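Local atomic coordinates of ancylostoma secreted protein 1 (Necator americanus, PDB entry 3NT8), a protein that is a secreted two-CAP-domain protein of a human hookworm, probably associated with the transition of infective larvae to parasitic life. Residues A194-T197 against G198-S202; A321-Q324 against A325-W329; C214-G217 against P218-P221. All blocks are in the same frame, centred on the assembly; numbering follows the deposited sequence.

Contact 1: A194-T197 against G198-S202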
ATOM      1  N   ALA A 194      -2.365  16.042 -12.770  1.00 25.32           N
ATOM      2  CA  ALA A 194      -1.262  15.224 -13.218  1.00 25.17           C
ATOM      3  C   ALA A 194       0.029  16.024 -13.118  1.00 25.53           C
ATOM      4  O   ALA A 194      -0.007  17.252 -13.195  1.00 26.55           O
ATOM      5  CB  ALA A 194      -1.506  14.797 -14.634  1.00 24.56           C
ATOM      6  N   CYS A 195       1.156  15.334 -12.968  1.00 24.22           N
ATOM      7  CA  CYS A 195       2.409  15.999 -12.767  1.00 25.09           C
ATOM      8  C   CYS A 195       2.776  16.920 -13.918  1.00 26.06           C
ATOM      9  O   CYS A 195       2.477  16.623 -15.106  1.00 26.80           O
ATOM     10  CB  CYS A 195       3.549  14.996 -12.501  1.00 24.40           C
ATOM     11  SG  CYS A 195       4.026  13.943 -13.957  1.00 24.93           S
ATOM     12  N   GLN A 196       3.451  18.018 -13.547  1.00 25.41           N
ATOM     13  CA  GLN A 196       3.933  19.016 -14.477  1.00 26.03           C
ATOM     14  C   GLN A 196       5.433  18.902 -14.601  1.00 25.16           C
ATOM     15  O   GLN A 196       5.969  18.970 -15.691  1.00 26.53           O
ATOM     16  CB  GLN A 196       3.510  20.414 -13.998  1.00 25.91           C
ATOM     17  CG  GLN A 196       1.975  20.548 -13.797  1.00 32.04           C
ATOM     18  CD  GLN A 196       1.199  20.242 -15.104  1.00 38.00           C
ATOM     19  OE1 GLN A 196       1.430  20.890 -16.143  1.00 41.83           O
ATOM     20  NE2 GLN A 196       0.277  19.262 -15.048  1.00 37.65           N
ATOM     21  N   THR A 197       6.108  18.747 -13.471  1.00 24.12           N
ATOM     22  CA  THR A 197       7.514  18.435 -13.445  1.00 23.77           C
ATOM     23  C   THR A 197       7.695  17.232 -12.519  1.00 22.80           C
ATOM     24  O   THR A 197       6.742  16.715 -11.934  1.00 20.33           O
ATOM     25  CB  THR A 197       8.351  19.591 -12.837  1.00 24.72           C
ATOM     26  OG1 THR A 197       7.927  19.780 -11.485  1.00 26.28           O
ATOM     27  CG2 THR A 197       8.168  20.913 -13.631  1.00 26.49           C
ATOM     28  N   GLY A 198       8.935  16.792 -12.382  1.00 21.88           N
ATOM     29  CA  GLY A 198       9.210  15.644 -11.577  1.00 22.82           C
ATOM     30  C   GLY A 198       9.105  15.957 -10.097  1.00 23.21           C
ATOM     31  O   GLY A 198       8.971  15.063  -9.276  1.00 24.17           O
ATOM     32  N   ALA A 199       9.138  17.227  -9.758  1.00 24.13           N
ATOM     33  CA  ALA A 199       8.965  17.655  -8.367  1.00 24.04           C
ATOM     34  C   ALA A 199       7.550  17.404  -7.872  1.00 24.26           C
ATOM     35  O   ALA A 199       7.322  17.431  -6.649  1.00 24.17           O
ATOM     36  CB  ALA A 199       9.275  19.095  -8.252  1.00 24.50           C
ATOM     37  N   ASP A 200       6.617  17.153  -8.807  1.00 23.69           N
ATOM     38  CA  ASP A 200       5.211  16.924  -8.431  1.00 24.56           C
ATOM     39  C   ASP A 200       4.936  15.491  -8.043  1.00 25.67           C
ATOM     40  O   ASP A 200       3.824  15.161  -7.576  1.00 26.25           O
ATOM     41  CB  ASP A 200       4.224  17.276  -9.519  1.00 23.86           C
ATOM     42  CG  ASP A 200       4.223  18.704  -9.871  1.00 21.58           C
ATOM     43  OD1 ASP A 200       4.189  19.553  -8.977  1.00 19.53           O
ATOM     44  OD2 ASP A 200       4.218  18.955 -11.079  1.00 20.53           O
ATOM     45  N   CYS A 201       5.936  14.637  -8.234  1.00 25.89           N
ATOM     46  CA  CYS A 201       5.736  13.235  -7.945  1.00 26.41           C
ATOM     47  C   CYS A 201       6.280  12.918  -6.568  1.00 27.27           C
ATOM     48  O   CYS A 201       7.497  12.996  -6.352  1.00 28.83           O
ATOM     49  CB  CYS A 201       6.408  12.395  -8.988  1.00 25.24           C
ATOM     50  SG  CYS A 201       5.939  12.874 -10.666  1.00 23.91           S
ATOM     51  N   SER A 202       5.371  12.570  -5.651  1.00 28.24           N
ATOM     52  CA  SER A 202       5.661  12.485  -4.221  1.00 28.97           C
ATOM     53  C   SER A 202       5.903  11.067  -3.748  1.00 28.66           C
ATOM     54  O   SER A 202       6.554  10.858  -2.715  1.00 29.38           O
ATOM     55  CB  SER A 202       4.562  13.193  -3.387  1.00 30.42           C
ATOM     56  OG  SER A 202       3.330  12.452  -3.393  1.00 32.18           O
TER
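Asp200 reaches back to the residues before its short 3-10 turn, and a single carboxylate oxygen does most of the gripping. OD2 takes the N-H of Gln196 at 2.7 Å (Gln196 N to Asp200 OD2) on its anti side, close to the carboxylate plane. It also receives a second, longer bond of 3.1 Å from Thr197 N, which comes from above that plane, 38° out of it. With CG beside its own backbone N (chi1 -64°), the side chain directs its carboxylate back over the 196-197 backbone, where two successive amides converge on one oxygen.

Backbone bonding runs the other way: Asp200 N donates to Thr197 O at 3.2 Å, closing the first 3-10 step over Gly198 and Ala199. The Thr197 hydroxyl adds only a weak bond, Ala199 N to Thr197 OG1, at 3.3 Å and 136°. On the outer side, the bent chain of Gln196 brings NE2 to the carbonyl two residues back, Ala194 O, at 2.7 Å.

Apolar contact lies with the sulfurs, where Cys195 CB rests against Cys201 SG at 3.7 Å. Both cysteines are buried and committed elsewhere, Cys195 to Cys209 and Cys201 to Cys214.

Thr-Gly-Ala-Asp recalls a capping box, but only the half from the aspartate to the threonine N-H is made, since Thr197 OG1 stays 4.0 Å from Asp200 N. What remains is one half of a capping box, at the start of a 3-10 turn within a small disulfide-rich module, lying in sequence between the central sheets of the two CAP domains.

Contact 2: A321-Q324 against A325-W329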
ATOM      1  N   ALA A 321       5.039  -2.800   1.925  1.00 21.21           N
ATOM      2  CA  ALA A 321       4.358  -3.491   3.034  1.00 20.82           C
ATOM      3  C   ALA A 321       4.309  -2.590   4.283  1.00 18.90           C
ATOM      4  O   ALA A 321       3.350  -2.621   4.985  1.00 17.47           O
ATOM      5  CB  ALA A 321       5.016  -4.773   3.340  1.00 20.96           C
ATOM      6  N   ALA A 322       5.294  -1.734   4.494  1.00 19.91           N
ATOM      7  CA  ALA A 322       5.318  -0.886   5.695  1.00 21.55           C
ATOM      8  C   ALA A 322       4.219   0.214   5.571  1.00 22.54           C
ATOM      9  O   ALA A 322       3.539   0.498   6.536  1.00 21.58           O
ATOM     10  CB  ALA A 322       6.692  -0.276   5.897  1.00 21.99           C
ATOM     11  N   LYS A 323       3.990   0.717   4.344  1.00 23.05           N
ATOM     12  CA  LYS A 323       3.130   1.859   4.122  1.00 24.26           C
ATOM     13  C   LYS A 323       1.692   1.326   4.159  1.00 24.61           C
ATOM     14  O   LYS A 323       0.783   1.936   4.792  1.00 24.94           O
ATOM     15  CB  LYS A 323       3.476   2.592   2.774  1.00 24.95           C
ATOM     16  CG  LYS A 323       2.952   4.052   2.657  1.00 28.90           C
ATOM     17  CD  LYS A 323       2.976   4.642   1.240  1.00 37.03           C
ATOM     18  CE  LYS A 323       2.217   5.996   1.167  1.00 40.26           C
ATOM     19  NZ  LYS A 323       2.632   7.047   2.215  1.00 41.09           N
ATOM     20  N   GLN A 324       1.479   0.197   3.486  1.00 22.06           N
ATOM     21  CA  GLN A 324       0.178  -0.425   3.476  1.00 21.40           C
ATOM     22  C   GLN A 324      -0.283  -0.848   4.914  1.00 20.32           C
ATOM     23  O   GLN A 324      -1.453  -0.755   5.242  1.00 21.38           O
ATOM     24  CB  GLN A 324       0.191  -1.638   2.560  1.00 19.55           C
ATOM     25  CG  GLN A 324      -1.159  -2.119   2.167  1.00 21.99           C
ATOM     26  CD  GLN A 324      -1.109  -3.447   1.364  1.00 26.83           C
ATOM     27  OE1 GLN A 324      -1.402  -4.550   1.910  1.00 24.76           O
ATOM     28  NE2 GLN A 324      -0.753  -3.344   0.068  1.00 25.09           N
ATOM     29  N   ALA A 325       0.619  -1.373   5.714  1.00 18.75           N
ATOM     30  CA  ALA A 325       0.271  -1.892   7.047  1.00 17.20           C
ATOM     31  C   ALA A 325      -0.116  -0.721   7.886  1.00 15.50           C
ATOM     32  O   ALA A 325      -1.131  -0.764   8.547  1.00 17.15           O
ATOM     33  CB  ALA A 325       1.459  -2.648   7.705  1.00 16.90           C
ATOM     34  N   SER A 326       0.727   0.292   7.899  1.00 14.36           N
ATOM     35  CA  SER A 326       0.488   1.491   8.655  1.00 14.27           C
ATOM     36  C   SER A 326      -0.883   2.129   8.344  1.00 14.60           C
ATOM     37  O   SER A 326      -1.584   2.561   9.252  1.00 13.47           O
ATOM     38  CB  SER A 326       1.650   2.442   8.397  1.00 13.27           C
ATOM     39  OG  SER A 326       2.814   1.923   9.017  1.00 14.41           O
ATOM     40  N   GLN A 327      -1.254   2.142   7.054  1.00 15.05           N
ATOM     41  CA  GLN A 327      -2.471   2.832   6.624  1.00 16.33           C
ATOM     42  C   GLN A 327      -3.691   1.998   6.985  1.00 17.34           C
ATOM     43  O   GLN A 327      -4.709   2.559   7.349  1.00 17.81           O
ATOM     44  CB  GLN A 327      -2.445   3.123   5.098  1.00 16.08           C
ATOM     45  CG  GLN A 327      -1.406   4.261   4.710  1.00 14.22           C
ATOM     46  CD  GLN A 327      -1.149   4.292   3.179  1.00 22.64           C
ATOM     47  OE1 GLN A 327      -1.236   3.260   2.501  1.00 21.20           O
ATOM     48  NE2 GLN A 327      -0.870   5.461   2.647  1.00 23.08           N
ATOM     49  N   LEU A 328      -3.594   0.671   6.821  1.00 17.35           N
ATOM     50  CA  LEU A 328      -4.708  -0.246   7.171  1.00 18.27           C
ATOM     51  C   LEU A 328      -4.980  -0.162   8.674  1.00 17.13           C
ATOM     52  O   LEU A 328      -6.155  -0.144   9.091  1.00 19.10           O
ATOM     53  CB  LEU A 328      -4.427  -1.701   6.753  1.00 17.03           C
ATOM     54  CG  LEU A 328      -4.632  -1.981   5.248  1.00 22.19           C
ATOM     55  CD1 LEU A 328      -4.043  -3.368   4.706  1.00 22.14           C
ATOM     56  CD2 LEU A 328      -6.120  -1.776   4.780  1.00 25.18           C
ATOM     57  N   TRP A 329      -3.935  -0.106   9.472  1.00 15.38           N
ATOM     58  CA  TRP A 329      -4.136   0.120  10.923  1.00 14.55           C
ATOM     59  C   TRP A 329      -4.819   1.464  11.211  1.00 14.71           C
ATOM     60  O   TRP A 329      -5.792   1.489  12.005  1.00 13.81           O
ATOM     61  CB  TRP A 329      -2.852   0.075  11.671  1.00 14.45           C
ATOM     62  CG  TRP A 329      -2.134  -1.222  11.586  1.00 14.90           C
ATOM     63  CD1 TRP A 329      -2.680  -2.441  11.417  1.00  7.81           C
ATOM     64  CD2 TRP A 329      -0.704  -1.422  11.719  1.00 10.75           C
ATOM     65  NE1 TRP A 329      -1.670  -3.396  11.399  1.00  9.79           N
ATOM     66  CE2 TRP A 329      -0.461  -2.789  11.568  1.00  8.27           C
ATOM     67  CE3 TRP A 329       0.384  -0.570  11.925  1.00  8.21           C
ATOM     68  CZ2 TRP A 329       0.830  -3.333  11.619  1.00 11.04           C
ATOM     69  CZ3 TRP A 329       1.684  -1.131  11.916  1.00  6.63           C
ATOM     70  CH2 TRP A 329       1.879  -2.471  11.771  1.00  7.33           C
TER
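Ser326 closes on Ala322 one turn back in helix 318-330, a helix of the second CAP domain's alpha-beta-alpha sandwich, lying against helix 235-253 on one side and strand 305-311 on another.

Among the hydrogen bonds, Ala322 O is the acceptor used twice. Ser326 N reaches it at 3.1 Å and Ser326 OG at 3.0 Å, from opposite faces of the carbonyl plane. The hydroxyl can do so because OG stands beside its own backbone N (chi1 -70°), turned back along the helix; this satisfies it within the buried side that meets Phe241, Val244 and His245. The amides of Ala325, Gln327 and Leu328 make the regular bonds to the carbonyls four residues back.

Van der Waals contact accounts for the other pairs. Lys323 and Gln327 run across one another at a slant, the lysine CE coming to 3.5 Å from Gln327 NE2, while Gln327 CG packs on Lys323 O at 3.2 Å. Gln324 and Leu328 instead lie alongside and point the same way, Gln324 CG being 4.0 Å from Leu328 CD1; both also touch Ile183.

Flat groups finish the account. The Trp329 indole, stacked with His358 and hydrogen-bonded through NE1 to Ile308 O, has Ala325 O off-centre above one face. With CG anti to the backbone N (chi1 -163°), Gln324 extends away from its own helix, and its OE1 is hydrogen-bonded to Tyr309 OH.

Contact 3: C214-G217 against P218-P221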
ATOM      1  N   CYS A 214       4.297  10.183 -13.863  1.00 20.61           N
ATOM      2  CA  CYS A 214       5.543  10.159 -13.108  1.00 22.22           C
ATOM      3  C   CYS A 214       6.442   9.035 -13.554  1.00 22.96           C
ATOM      4  O   CYS A 214       5.951   8.010 -13.968  1.00 24.33           O
ATOM      5  CB  CYS A 214       5.256  10.078 -11.597  1.00 22.56           C
ATOM      6  SG  CYS A 214       4.434  11.572 -11.021  1.00 22.47           S
ATOM      7  N   THR A 215       7.756   9.216 -13.464  1.00 23.17           N
ATOM      8  CA  THR A 215       8.687   8.190 -13.886  1.00 23.99           C
ATOM      9  C   THR A 215       9.699   7.876 -12.764  1.00 24.59           C
ATOM     10  O   THR A 215      10.394   8.741 -12.326  1.00 23.03           O
ATOM     11  CB  THR A 215       9.449   8.533 -15.208  1.00 24.26           C
ATOM     12  OG1 THR A 215      10.298   9.662 -15.013  1.00 24.53           O
ATOM     13  CG2 THR A 215       8.447   8.797 -16.372  1.00 23.24           C
ATOM     14  N   LYS A 216       9.734   6.624 -12.319  1.00 23.93           N
ATOM     15  CA  LYS A 216      10.528   6.222 -11.205  1.00 25.28           C
ATOM     16  C   LYS A 216      11.974   6.111 -11.658  1.00 25.00           C
ATOM     17  O   LYS A 216      12.259   5.553 -12.697  1.00 23.67           O
ATOM     18  CB  LYS A 216       9.969   4.887 -10.636  1.00 26.49           C
ATOM     19  CG  LYS A 216      10.883   4.057  -9.708  1.00 28.26           C
ATOM     20  CD  LYS A 216      10.861   4.577  -8.303  1.00 33.68           C
ATOM     21  CE  LYS A 216      11.918   3.909  -7.419  1.00 36.02           C
ATOM     22  NZ  LYS A 216      11.583   2.462  -7.290  1.00 37.32           N
ATOM     23  N   GLY A 217      12.870   6.689 -10.865  1.00 25.70           N
ATOM     24  CA  GLY A 217      14.289   6.594 -11.160  1.00 28.15           C
ATOM     25  C   GLY A 217      14.884   5.327 -10.587  1.00 29.89           C
ATOM     26  O   GLY A 217      14.153   4.456 -10.090  1.00 27.78           O
ATOM     27  N   PRO A 218      16.226   5.212 -10.649  1.00 32.06           N
ATOM     28  CA  PRO A 218      16.896   3.969 -10.211  1.00 33.00           C
ATOM     29  C   PRO A 218      16.800   3.789  -8.672  1.00 34.01           C
ATOM     30  O   PRO A 218      16.667   4.770  -7.914  1.00 32.64           O
ATOM     31  CB  PRO A 218      18.375   4.139 -10.691  1.00 32.97           C
ATOM     32  CG  PRO A 218      18.369   5.405 -11.581  1.00 34.11           C
ATOM     33  CD  PRO A 218      17.189   6.238 -11.103  1.00 32.68           C
ATOM     34  N   ASP A 219      16.873   2.539  -8.233  1.00 35.02           N
ATOM     35  CA  ASP A 219      16.660   2.246  -6.823  1.00 37.73           C
ATOM     36  C   ASP A 219      17.871   2.681  -6.016  1.00 37.55           C
ATOM     37  O   ASP A 219      19.022   2.461  -6.434  1.00 37.28           O
ATOM     38  CB  ASP A 219      16.386   0.748  -6.613  1.00 39.09           C
ATOM     39  CG  ASP A 219      15.332   0.201  -7.586  1.00 42.03           C
ATOM     40  OD1 ASP A 219      14.173   0.712  -7.577  1.00 44.44           O
ATOM     41  OD2 ASP A 219      15.684  -0.739  -8.350  1.00 44.34           O
ATOM     42  N   VAL A 220      17.609   3.294  -4.866  1.00 37.12           N
ATOM     43  CA  VAL A 220      18.683   3.676  -3.962  1.00 37.41           C
ATOM     44  C   VAL A 220      19.103   2.408  -3.162  1.00 36.91           C
ATOM     45  O   VAL A 220      18.229   1.632  -2.719  1.00 36.74           O
ATOM     46  CB  VAL A 220      18.245   4.887  -3.085  1.00 37.54           C
ATOM     47  CG1 VAL A 220      16.877   4.643  -2.442  1.00 41.30           C
ATOM     48  CG2 VAL A 220      19.263   5.223  -2.034  1.00 38.23           C
ATOM     49  N   PRO A 221      20.430   2.160  -3.024  1.00 35.97           N
ATOM     50  CA  PRO A 221      20.883   0.973  -2.271  1.00 35.63           C
ATOM     51  C   PRO A 221      20.532   0.973  -0.784  1.00 34.38           C
ATOM     52  O   PRO A 221      20.744   1.976  -0.121  1.00 35.18           O
ATOM     53  CB  PRO A 221      22.407   0.960  -2.500  1.00 35.13           C
ATOM     54  CG  PRO A 221      22.529   1.533  -3.901  1.00 36.27           C
ATOM     55  CD  PRO A 221      21.492   2.661  -3.919  1.00 36.09           C
TER
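Lys216 meets the flat carboxylate of Asp219 beyond the end of OD1 rather than over either of its faces: NZ stands nearly in line with the C-O bond, 3.1 Å from Asp219 OD1. Lys216 also makes a cation-pi contact with the aromatic ring of Tyr204, so the ammonium group is shared between a carboxylate and a ring. The third flat unit is the peptide joining Gly217 to Pro218. Its CA atoms, Gly217 CA and Pro218 CA, are 3.8 Å apart, the spacing of a trans bond, and the proline CD sits 2.9 Å from Gly217 CA.

Salt bridge and hydrogen bond coincide in the Lys216-Asp219 pair. The two side chains cross at about a right angle, and the lysine is bent at chi2 (81°) and again at its last torsion, which turns NZ toward the aspartate three residues on. Lys216 CE follows at 3.9 Å from Asp219 OD1.

From Pro218 through Pro221 the backbone is extended and close to polyproline II, as in Pro218 with phi -69° and psi 154°. It forms the start of the linker that leaves strand 213-215 for helix 235-253 of the second CAP domain. No backbone hydrogen bond joins the two segments; Gly217 O remains 3.8 Å from Asp219 N. Just before the linker, Thr215 is hydrogen-bonded through its backbone to Gly208, in the antiparallel pair of strands 208-210 and 213-215, and Cys214 to Met69 and Lys71.

Contacts 1 and 3 belong to one disulfide-rich region, their centres 14 Å apart. The covalent tie between them is direct: Cys201 SG of contact 1 and Cys214 SG of contact 3 are 2.0 Å apart, and Cys195 SG packs 3.8 Å from Cys214 N. Contact 2 follows later in the chain; its centre is 24 Å from that of contact 1 and 21 Å from that of contact 3. Its nearest atoms are about 7 Å from those of contact 1 and about 12 Å from those of contact 3, so it touches neither. Contacts 1 and 3 thus lie in sequence between the central sheets of the two CAP domains, contact 2 within the second, and the extended chain of 218-221 begins the covalent route there.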